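Local coordinates for uncharacterized protein (PDB 6OE6) that is of unknown function but is probably a lipoprotein of the pathogen Leptospira interrogans, with an all-beta domain of two sheets, at residues A[13-24]-A[48-61]. Sequence-based numbering, arbitrary orientation. Where two conformers were deposited one is given.
Sequences TGEFGWVLLDEE and FPDDKTICYIYRFS. With FMT (formic acid), chain D.
Glu15 to Leu21 and Thr53 to Arg59 pair as the two central antiparallel strands of a four-stranded sheet, which packs over the second, five-stranded sheet in a beta-sandwich-like arrangement. The strand axes come within 4.6 Å, their N-to-C directions 157° apart, and Glu15, Gly17, Val19 and Leu21 form the hydrogen-bonded pairs with Arg59, Ile57, Cys55 and Thr53, two N-H to O bonds in each. Phe16, Trp18, Tyr56 and Tyr58, from the intervening pairs, share the face turned to the other sheet, where Leu112 meets Phe16, Trp18 and Tyr56.

The Trp18 indole is clamped: Phe48 CZ lies over one face, while Tyr56 CB makes a CH-pi contact on the opposite face, 4.0 Å from the centroid of the six-membered ring. Ile54 CG2 closes in at the indole edge, and Trp18 NE1 hydrogen-bonds to Thr42 O. The Tyr58 ring is swung across to the neighbouring strand by a trans chi1; its CD1 sits 3.4 Å above the centre of the Phe16 ring, the two planes inclined at 49°. Tyr58 OH passes 3.4 Å from Gly14 CA and hydrogen-bonds Asp122 on the facing sheet. Leu20 CD1 abuts Pro49 CD at 3.6 Å, joining the end of strand 15-21 to the edge strand of the second sheet.

On the other face, Glu15 and Arg59 run side by side into a salt bridge, OE1 to NH1 3.1 Å, their carboxylate and guanidinium planes 68° apart. Toward the far end of the pair, Leu21 CG rests on Cys55 SG at 3.7 Å.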
ATOM      1  N   THR A  13      -2.891  17.298   0.744  1.00 77.33           N
ATOM      2  CA  THR A  13      -2.860  15.874   0.422  1.00 77.16           C
ATOM      3  C   THR A  13      -1.589  15.212   0.963  1.00 76.09           C
ATOM      4  O   THR A  13      -0.505  15.799   0.920  1.00 84.99           O
ATOM      5  CB  THR A  13      -2.962  15.645  -1.104  1.00 77.98           C
ATOM      6  OG1 THR A  13      -2.787  14.253  -1.400  1.00 78.07           O
ATOM      7  CG2 THR A  13      -1.912  16.465  -1.849  1.00 79.51           C
ATOM      8  N   GLY A  14      -1.729  13.998   1.491  1.00 62.64           N
ATOM      9  CA  GLY A  14      -0.605  13.259   2.027  1.00 52.71           C
ATOM     10  C   GLY A  14       0.167  12.540   0.938  1.00 45.92           C
ATOM     11  O   GLY A  14      -0.106  12.676  -0.255  1.00 43.48           O
ATOM     12  N   GLU A  15       1.145  11.742   1.362  1.00 40.67           N
ATOM     13  CA  GLU A  15       2.023  11.049   0.424  1.00 41.96           C
ATOM     14  C   GLU A  15       2.267   9.623   0.881  1.00 41.66           C
ATOM     15  O   GLU A  15       2.499   9.391   2.071  1.00 36.87           O
ATOM     16  CB  GLU A  15       3.393  11.735   0.300  1.00 46.05           C
ATOM     17  CG  GLU A  15       3.387  13.047  -0.464  1.00 59.17           C
ATOM     18  CD  GLU A  15       4.770  13.677  -0.525  1.00 74.91           C
ATOM     19  OE1 GLU A  15       5.562  13.468   0.422  1.00 67.04           O
ATOM     20  OE2 GLU A  15       5.063  14.373  -1.525  1.00 82.19           O
ATOM     21  N   PHE A  16       2.261   8.687  -0.073  1.00 32.96           N
ATOM     22  CA  PHE A  16       2.681   7.304   0.166  1.00 31.27           C
ATOM     23  C   PHE A  16       4.098   7.082  -0.359  1.00 34.01           C
ATOM     24  O   PHE A  16       4.468   7.601  -1.419  1.00 37.39           O
ATOM     25  CB  PHE A  16       1.745   6.303  -0.513  1.00 30.82           C
ATOM     26  CG  PHE A  16       0.373   6.230   0.095  1.00 31.11           C
ATOM     27  CD1 PHE A  16       0.129   5.385   1.166  1.00 29.15           C
ATOM     28  CD2 PHE A  16      -0.677   6.978  -0.430  1.00 37.19           C
ATOM     29  CE1 PHE A  16      -1.143   5.290   1.743  1.00 33.47           C
ATOM     30  CE2 PHE A  16      -1.951   6.897   0.109  1.00 30.75           C
ATOM     31  CZ  PHE A  16      -2.190   6.053   1.222  1.00 30.26           C
ATOM     32  N   GLY A  17       4.890   6.308   0.394  1.00 35.73           N
ATOM     33  CA  GLY A  17       6.202   5.898  -0.052  1.00 34.73           C
ATOM     34  C   GLY A  17       6.360   4.405   0.155  1.00 33.37           C
ATOM     35  O   GLY A  17       5.688   3.810   0.990  1.00 32.40           O
ATOM     36  N   TRP A  18       7.271   3.803  -0.618  1.00 34.14           N
ATOM     37  CA  TRP A  18       7.373   2.350  -0.664  1.00 29.93           C
ATOM     38  C   TRP A  18       8.820   1.901  -0.737  1.00 31.89           C
ATOM     39  O   TRP A  18       9.674   2.587  -1.305  1.00 35.23           O
ATOM     40  CB  TRP A  18       6.617   1.770  -1.875  1.00 27.62           C
ATOM     41  CG  TRP A  18       5.270   2.407  -2.059  1.00 29.17           C
ATOM     42  CD1 TRP A  18       5.002   3.617  -2.649  1.00 32.36           C
ATOM     43  CD2 TRP A  18       4.014   1.883  -1.629  1.00 27.45           C
ATOM     44  NE1 TRP A  18       3.654   3.869  -2.616  1.00 28.20           N
ATOM     45  CE2 TRP A  18       3.023   2.814  -1.998  1.00 28.11           C
ATOM     46  CE3 TRP A  18       3.628   0.712  -0.972  1.00 25.53           C
ATOM     47  CZ2 TRP A  18       1.670   2.614  -1.723  1.00 29.03           C
ATOM     48  CZ3 TRP A  18       2.282   0.512  -0.707  1.00 25.46           C
ATOM     49  CH2 TRP A  18       1.321   1.458  -1.081  1.00 26.04           C
ATOM     50  N   VAL A  19       9.082   0.720  -0.180  1.00 31.64           N
ATOM     51  CA  VAL A  19      10.346   0.020  -0.412  1.00 33.07           C
ATOM     52  C   VAL A  19      10.052  -1.470  -0.368  1.00 36.10           C
ATOM     53  O   VAL A  19       9.174  -1.915   0.376  1.00 31.03           O
ATOM     54  CB  VAL A  19      11.446   0.430   0.600  1.00 39.98           C
ATOM     55  CG1 VAL A  19      11.042   0.097   2.036  1.00 39.12           C
ATOM     56  CG2 VAL A  19      12.754  -0.249   0.261  1.00 48.40           C
ATOM     57  N   LEU A  20      10.739  -2.233  -1.217  1.00 34.87           N
ATOM     58  CA  LEU A  20      10.581  -3.680  -1.267  1.00 33.95           C
ATOM     59  C   LEU A  20      11.717  -4.335  -0.493  1.00 37.84           C
ATOM     60  O   LEU A  20      12.886  -3.994  -0.708  1.00 48.57           O
ATOM     61  CB  LEU A  20      10.571  -4.174  -2.712  1.00 36.38           C
ATOM     62  CG  LEU A  20       9.451  -3.695  -3.623  1.00 35.03           C
ATOM     63  CD1 LEU A  20       9.635  -4.258  -5.012  1.00 39.34           C
ATOM     64  CD2 LEU A  20       8.111  -4.156  -3.042  1.00 34.75           C
ATOM     65  N   LEU A  21      11.377  -5.276   0.394  1.00 36.99           N
ATOM     66  CA  LEU A  21      12.345  -5.907   1.289  1.00 38.90           C
ATOM     67  C   LEU A  21      12.431  -7.404   1.038  1.00 41.22           C
ATOM     68  O   LEU A  21      11.412  -8.087   0.917  1.00 40.43           O
ATOM     69  CB  LEU A  21      11.978  -5.668   2.750  1.00 49.35           C
ATOM     70  CG  LEU A  21      12.411  -4.366   3.414  1.00 57.86           C
ATOM     71  CD1 LEU A  21      12.579  -4.621   4.912  1.00 57.73           C
ATOM     72  CD2 LEU A  21      13.695  -3.832   2.802  1.00 61.23           C
ATOM     73  N   ASP A  22      13.652  -7.927   0.991  1.00 61.73           N
ATOM     74  CA  ASP A  22      13.841  -9.367   0.953  1.00 65.94           C
ATOM     75  C   ASP A  22      13.962  -9.870   2.382  1.00 79.96           C
ATOM     76  O   ASP A  22      14.843  -9.422   3.125  1.00 83.82           O
ATOM     77  CB  ASP A  22      15.083  -9.750   0.153  1.00 75.06           C
ATOM     78  CG  ASP A  22      15.085 -11.211  -0.228  1.00 85.40           C
ATOM     79  OD1 ASP A  22      14.702 -11.524  -1.375  1.00 90.57           O
ATOM     80  OD2 ASP A  22      15.435 -12.048   0.627  1.00 92.40           O
ATOM     81  N   GLU A  23      13.082 -10.796   2.765  1.00 75.02           N
ATOM     82  CA  GLU A  23      13.112 -11.332   4.121  1.00 75.55           C
ATOM     83  C   GLU A  23      14.470 -11.962   4.421  1.00 84.27           C
ATOM     84  O   GLU A  23      15.221 -11.471   5.273  1.00 94.15           O
ATOM     85  CB  GLU A  23      11.969 -12.333   4.312  1.00 69.56           C
ATOM     86  CG  GLU A  23      10.568 -11.702   4.269  1.00 65.31           C
ATOM     87  CD  GLU A  23      10.277 -10.802   5.468  1.00 64.13           C
ATOM     88  OE1 GLU A  23      11.024 -10.878   6.473  1.00 67.22           O
ATOM     89  OE2 GLU A  23       9.295 -10.022   5.413  1.00 61.83           O
ATOM     90  N   GLU A  24      14.814 -13.027   3.699  1.00 83.76           N
ATOM     91  CA  GLU A  24      16.135 -13.656   3.789  1.00 90.59           C
ATOM     92  C   GLU A  24      16.557 -13.950   5.231  1.00 88.88           C
ATOM     93  O   GLU A  24      16.805 -15.099   5.597  1.00107.58           O
ATOM     94  CB  GLU A  24      17.189 -12.774   3.111  1.00 89.67           C
ATOM     95  N   PHE A  48       4.095  -4.430  -7.849  1.00 28.56           N
ATOM     96  CA  PHE A  48       5.018  -5.082  -6.927  1.00 30.03           C
ATOM     97  C   PHE A  48       5.050  -6.591  -7.175  1.00 28.30           C
ATOM     98  O   PHE A  48       4.048  -7.197  -7.588  1.00 30.91           O
ATOM     99  CB  PHE A  48       4.605  -4.809  -5.469  1.00 29.24           C
ATOM    100  CG  PHE A  48       4.547  -3.335  -5.104  1.00 33.25           C
ATOM    101  CD1 PHE A  48       5.535  -2.454  -5.522  1.00 30.58           C
ATOM    102  CD2 PHE A  48       3.509  -2.837  -4.317  1.00 27.25           C
ATOM    103  CE1 PHE A  48       5.487  -1.104  -5.185  1.00 36.62           C
ATOM    104  CE2 PHE A  48       3.459  -1.494  -3.978  1.00 29.00           C
ATOM    105  CZ  PHE A  48       4.447  -0.625  -4.412  1.00 32.56           C
ATOM    106  N   PRO A  49       6.188  -7.234  -6.950  1.00 31.70           N
ATOM    107  CA  PRO A  49       6.269  -8.686  -7.105  1.00 28.95           C
ATOM    108  C   PRO A  49       5.693  -9.379  -5.879  1.00 31.15           C
ATOM    109  O   PRO A  49       5.481  -8.762  -4.843  1.00 32.01           O
ATOM    110  CB  PRO A  49       7.780  -8.929  -7.212  1.00 37.15           C
ATOM    111  CG  PRO A  49       8.342  -7.873  -6.290  1.00 37.69           C
ATOM    112  CD  PRO A  49       7.459  -6.651  -6.488  1.00 30.58           C
ATOM    113  N   ASP A  50       5.474 -10.690  -6.009  1.00 33.03           N
ATOM    114  CA  ASP A  50       4.896 -11.480  -4.923  1.00 35.05           C
ATOM    115  C   ASP A  50       5.952 -12.116  -4.027  1.00 42.71           C
ATOM    116  O   ASP A  50       5.609 -12.925  -3.153  1.00 39.08           O
ATOM    117  CB  ASP A  50       3.970 -12.565  -5.488  1.00 36.96           C
ATOM    118  CG  ASP A  50       4.723 -13.728  -6.145  1.00 48.58           C
ATOM    119  OD1 ASP A  50       5.917 -13.608  -6.503  1.00 43.13           O
ATOM    120  OD2 ASP A  50       4.094 -14.791  -6.306  1.00 56.24           O
ATOM    121  N   ASP A  51       7.229 -11.791  -4.224  1.00 36.06           N
ATOM    122  CA  ASP A  51       8.278 -12.452  -3.462  1.00 35.82           C
ATOM    123  C   ASP A  51       9.120 -11.478  -2.644  1.00 35.45           C
ATOM    124  O   ASP A  51      10.217 -11.844  -2.189  1.00 40.99           O
ATOM    125  CB  ASP A  51       9.156 -13.292  -4.393  1.00 39.22           C
ATOM    126  CG  ASP A  51       9.906 -12.466  -5.419  1.00 46.27           C
ATOM    127  OD1 ASP A  51       9.695 -11.246  -5.513  1.00 38.94           O
ATOM    128  OD2 ASP A  51      10.746 -13.060  -6.138  1.00 48.96           O
ATOM    129  N   LYS A  52       8.635 -10.252  -2.469  1.00 34.79           N
ATOM    130  CA  LYS A  52       9.269  -9.259  -1.616  0.53 35.08           C
ATOM    131  C   LYS A  52       8.229  -8.684  -0.668  1.00 32.52           C
ATOM    132  O   LYS A  52       7.053  -8.548  -1.017  1.00 32.75           O
ATOM    133  CB  LYS A  52       9.892  -8.110  -2.425  0.53 37.75           C
ATOM    134  CG  LYS A  52      10.968  -8.541  -3.419  0.53 39.40           C
ATOM    135  CD  LYS A  52      12.216  -9.046  -2.726  0.53 46.44           C
ATOM    136  CE  LYS A  52      13.312  -9.355  -3.743  0.53 51.15           C
ATOM    137  NZ  LYS A  52      14.555  -9.893  -3.116  0.53 53.50           N
ATOM    138  N   THR A  53       8.673  -8.347   0.535  1.00 32.73           N
ATOM    139  CA  THR A  53       7.755  -7.731   1.487  1.00 32.49           C
ATOM    140  C   THR A  53       7.560  -6.271   1.093  1.00 31.09           C
ATOM    141  O   THR A  53       8.530  -5.552   0.840  1.00 32.75           O
ATOM    142  CB  THR A  53       8.290  -7.904   2.914  1.00 33.09           C
ATOM    143  OG1 THR A  53       8.212  -9.295   3.267  1.00 34.97           O
ATOM    144  CG2 THR A  53       7.455  -7.112   3.928  1.00 33.40           C
ATOM    145  N   ILE A  54       6.300  -5.854   0.971  1.00 24.81           N
ATOM    146  CA  ILE A  54       5.947  -4.520   0.485  1.00 23.98           C
ATOM    147  C   ILE A  54       5.838  -3.618   1.704  1.00 28.17           C
ATOM    148  O   ILE A  54       4.917  -3.782   2.505  1.00 26.85           O
ATOM    149  CB  ILE A  54       4.631  -4.539  -0.289  1.00 23.19           C
ATOM    150  CG1 ILE A  54       4.722  -5.480  -1.526  1.00 23.65           C
ATOM    151  CG2 ILE A  54       4.196  -3.071  -0.659  1.00 25.09           C
ATOM    152  CD1 ILE A  54       3.346  -5.937  -2.101  1.00 23.97           C
ATOM    153  N   CYS A  55       6.768  -2.675   1.854  1.00 26.71           N
ATOM    154  CA  CYS A  55       6.791  -1.772   3.008  1.00 28.18           C
ATOM    155  C   CYS A  55       6.324  -0.388   2.587  1.00 33.57           C
ATOM    156  O   CYS A  55       6.791   0.143   1.573  1.00 30.72           O
ATOM    157  CB  CYS A  55       8.195  -1.667   3.605  1.00 30.95           C
ATOM    158  SG  CYS A  55       8.933  -3.254   4.015  1.00 35.22           S
ATOM    159  N   TYR A  56       5.412   0.202   3.355  1.00 28.40           N
ATOM    160  CA  TYR A  56       4.931   1.533   3.021  1.00 24.37           C
ATOM    161  C   TYR A  56       5.132   2.496   4.178  1.00 30.76           C
ATOM    162  O   TYR A  56       5.281   2.122   5.356  1.00 30.99           O
ATOM    163  CB  TYR A  56       3.436   1.534   2.590  1.00 24.76           C
ATOM    164  CG  TYR A  56       2.497   1.365   3.770  1.00 25.37           C
ATOM    165  CD1 TYR A  56       2.028   2.470   4.480  1.00 29.77           C
ATOM    166  CD2 TYR A  56       2.091   0.112   4.172  1.00 30.33           C
ATOM    167  CE1 TYR A  56       1.199   2.315   5.578  1.00 30.86           C
ATOM    168  CE2 TYR A  56       1.268  -0.055   5.258  1.00 28.70           C
ATOM    169  CZ  TYR A  56       0.815   1.050   5.955  1.00 35.42           C
ATOM    170  OH  TYR A  56      -0.007   0.859   7.048  1.00 36.02           O
ATOM    171  N   ILE A  57       5.175   3.763   3.806  1.00 32.19           N
ATOM    172  CA  ILE A  57       5.096   4.860   4.750  1.00 32.26           C
ATOM    173  C   ILE A  57       3.984   5.767   4.246  1.00 35.21           C
ATOM    174  O   ILE A  57       3.760   5.880   3.034  1.00 32.78           O
ATOM    175  CB  ILE A  57       6.447   5.603   4.875  1.00 38.49           C
ATOM    176  CG1 ILE A  57       6.423   6.567   6.057  1.00 37.23           C
ATOM    177  CG2 ILE A  57       6.801   6.330   3.578  1.00 38.11           C
ATOM    178  CD1 ILE A  57       7.800   7.117   6.427  1.00 44.86           C
ATOM    179  N   TYR A  58       3.242   6.371   5.173  1.00 30.09           N
ATOM    180  CA  TYR A  58       2.295   7.423   4.813  1.00 29.92           C
ATOM    181  C   TYR A  58       2.618   8.687   5.590  1.00 35.03           C
ATOM    182  O   TYR A  58       2.685   8.657   6.820  1.00 37.93           O
ATOM    183  CB  TYR A  58       0.837   7.008   5.069  1.00 32.19           C
ATOM    184  CG  TYR A  58      -0.139   8.075   4.620  1.00 35.43           C
ATOM    185  CD1 TYR A  58      -0.350   8.326   3.273  1.00 31.89           C
ATOM    186  CD2 TYR A  58      -0.816   8.861   5.541  1.00 37.60           C
ATOM    187  CE1 TYR A  58      -1.224   9.313   2.859  1.00 36.16           C
ATOM    188  CE2 TYR A  58      -1.691   9.843   5.135  1.00 39.52           C
ATOM    189  CZ  TYR A  58      -1.895  10.066   3.795  1.00 38.22           C
ATOM    190  OH  TYR A  58      -2.758  11.052   3.385  1.00 42.96           O
ATOM    191  N   ARG A  59       2.813   9.791   4.879  1.00 36.25           N
ATOM    192  CA  ARG A  59       3.068  11.079   5.518  1.00 40.24           C
ATOM    193  C   ARG A  59       1.803  11.920   5.440  1.00 44.96           C
ATOM    194  O   ARG A  59       1.334  12.237   4.342  1.00 47.62           O
ATOM    195  CB  ARG A  59       4.240  11.813   4.872  1.00 43.82           C
ATOM    196  CG  ARG A  59       4.556  13.142   5.596  1.00 74.53           C
ATOM    197  CD  ARG A  59       5.924  13.710   5.242  1.00 81.46           C
ATOM    198  NE  ARG A  59       6.893  12.661   4.935  1.00 91.52           N
ATOM    199  CZ  ARG A  59       7.607  12.606   3.815  1.00 94.69           C
ATOM    200  NH1 ARG A  59       7.482  13.555   2.895  1.00 95.68           N
ATOM    201  NH2 ARG A  59       8.457  11.606   3.621  1.00 93.62           N
ATOM    202  N   PHE A  60       1.258  12.273   6.603  1.00 41.82           N
ATOM    203  CA  PHE A  60       0.026  13.043   6.666  1.00 45.14           C
ATOM    204  C   PHE A  60       0.253  14.472   6.191  1.00 50.38           C
ATOM    205  O   PHE A  60       1.295  15.078   6.444  1.00 57.17           O
ATOM    206  CB  PHE A  60      -0.528  13.069   8.090  1.00 45.15           C
ATOM    207  CG  PHE A  60      -0.988  11.742   8.587  1.00 44.03           C
ATOM    208  CD1 PHE A  60      -2.323  11.385   8.495  1.00 45.62           C
ATOM    209  CD2 PHE A  60      -0.089  10.847   9.144  1.00 42.86           C
ATOM    210  CE1 PHE A  60      -2.758  10.160   8.947  1.00 41.54           C
ATOM    211  CE2 PHE A  60      -0.515   9.616   9.599  1.00 36.71           C
ATOM    212  CZ  PHE A  60      -1.853   9.269   9.493  1.00 37.53           C
ATOM    213  N   SER A  61      -0.754  15.018   5.509  1.00 52.60           N
ATOM    214  CA  SER A  61      -0.689  16.408   5.072  1.00 60.43           C
ATOM    215  C   SER A  61      -0.850  17.403   6.216  1.00 64.68           C
ATOM    216  O   SER A  61      -0.485  18.572   6.050  1.00 69.61           O
ATOM    217  CB  SER A  61      -1.759  16.682   4.016  1.00 66.72           C
ATOM    218  OG  SER A  61      -3.051  16.643   4.597  1.00 73.90           O
TER
HETATM  219  C   FMT D 202       0.255  -2.817   7.996  1.00 34.02           C
HETATM  220  O1  FMT D 202       1.249  -3.309   8.510  1.00 38.03           O
HETATM  221  O2  FMT D 202       0.056  -1.602   7.995  1.00 42.45           O
HETATM  222  O   HOH W   1      10.967 -11.847   0.625  1.00 46.73           O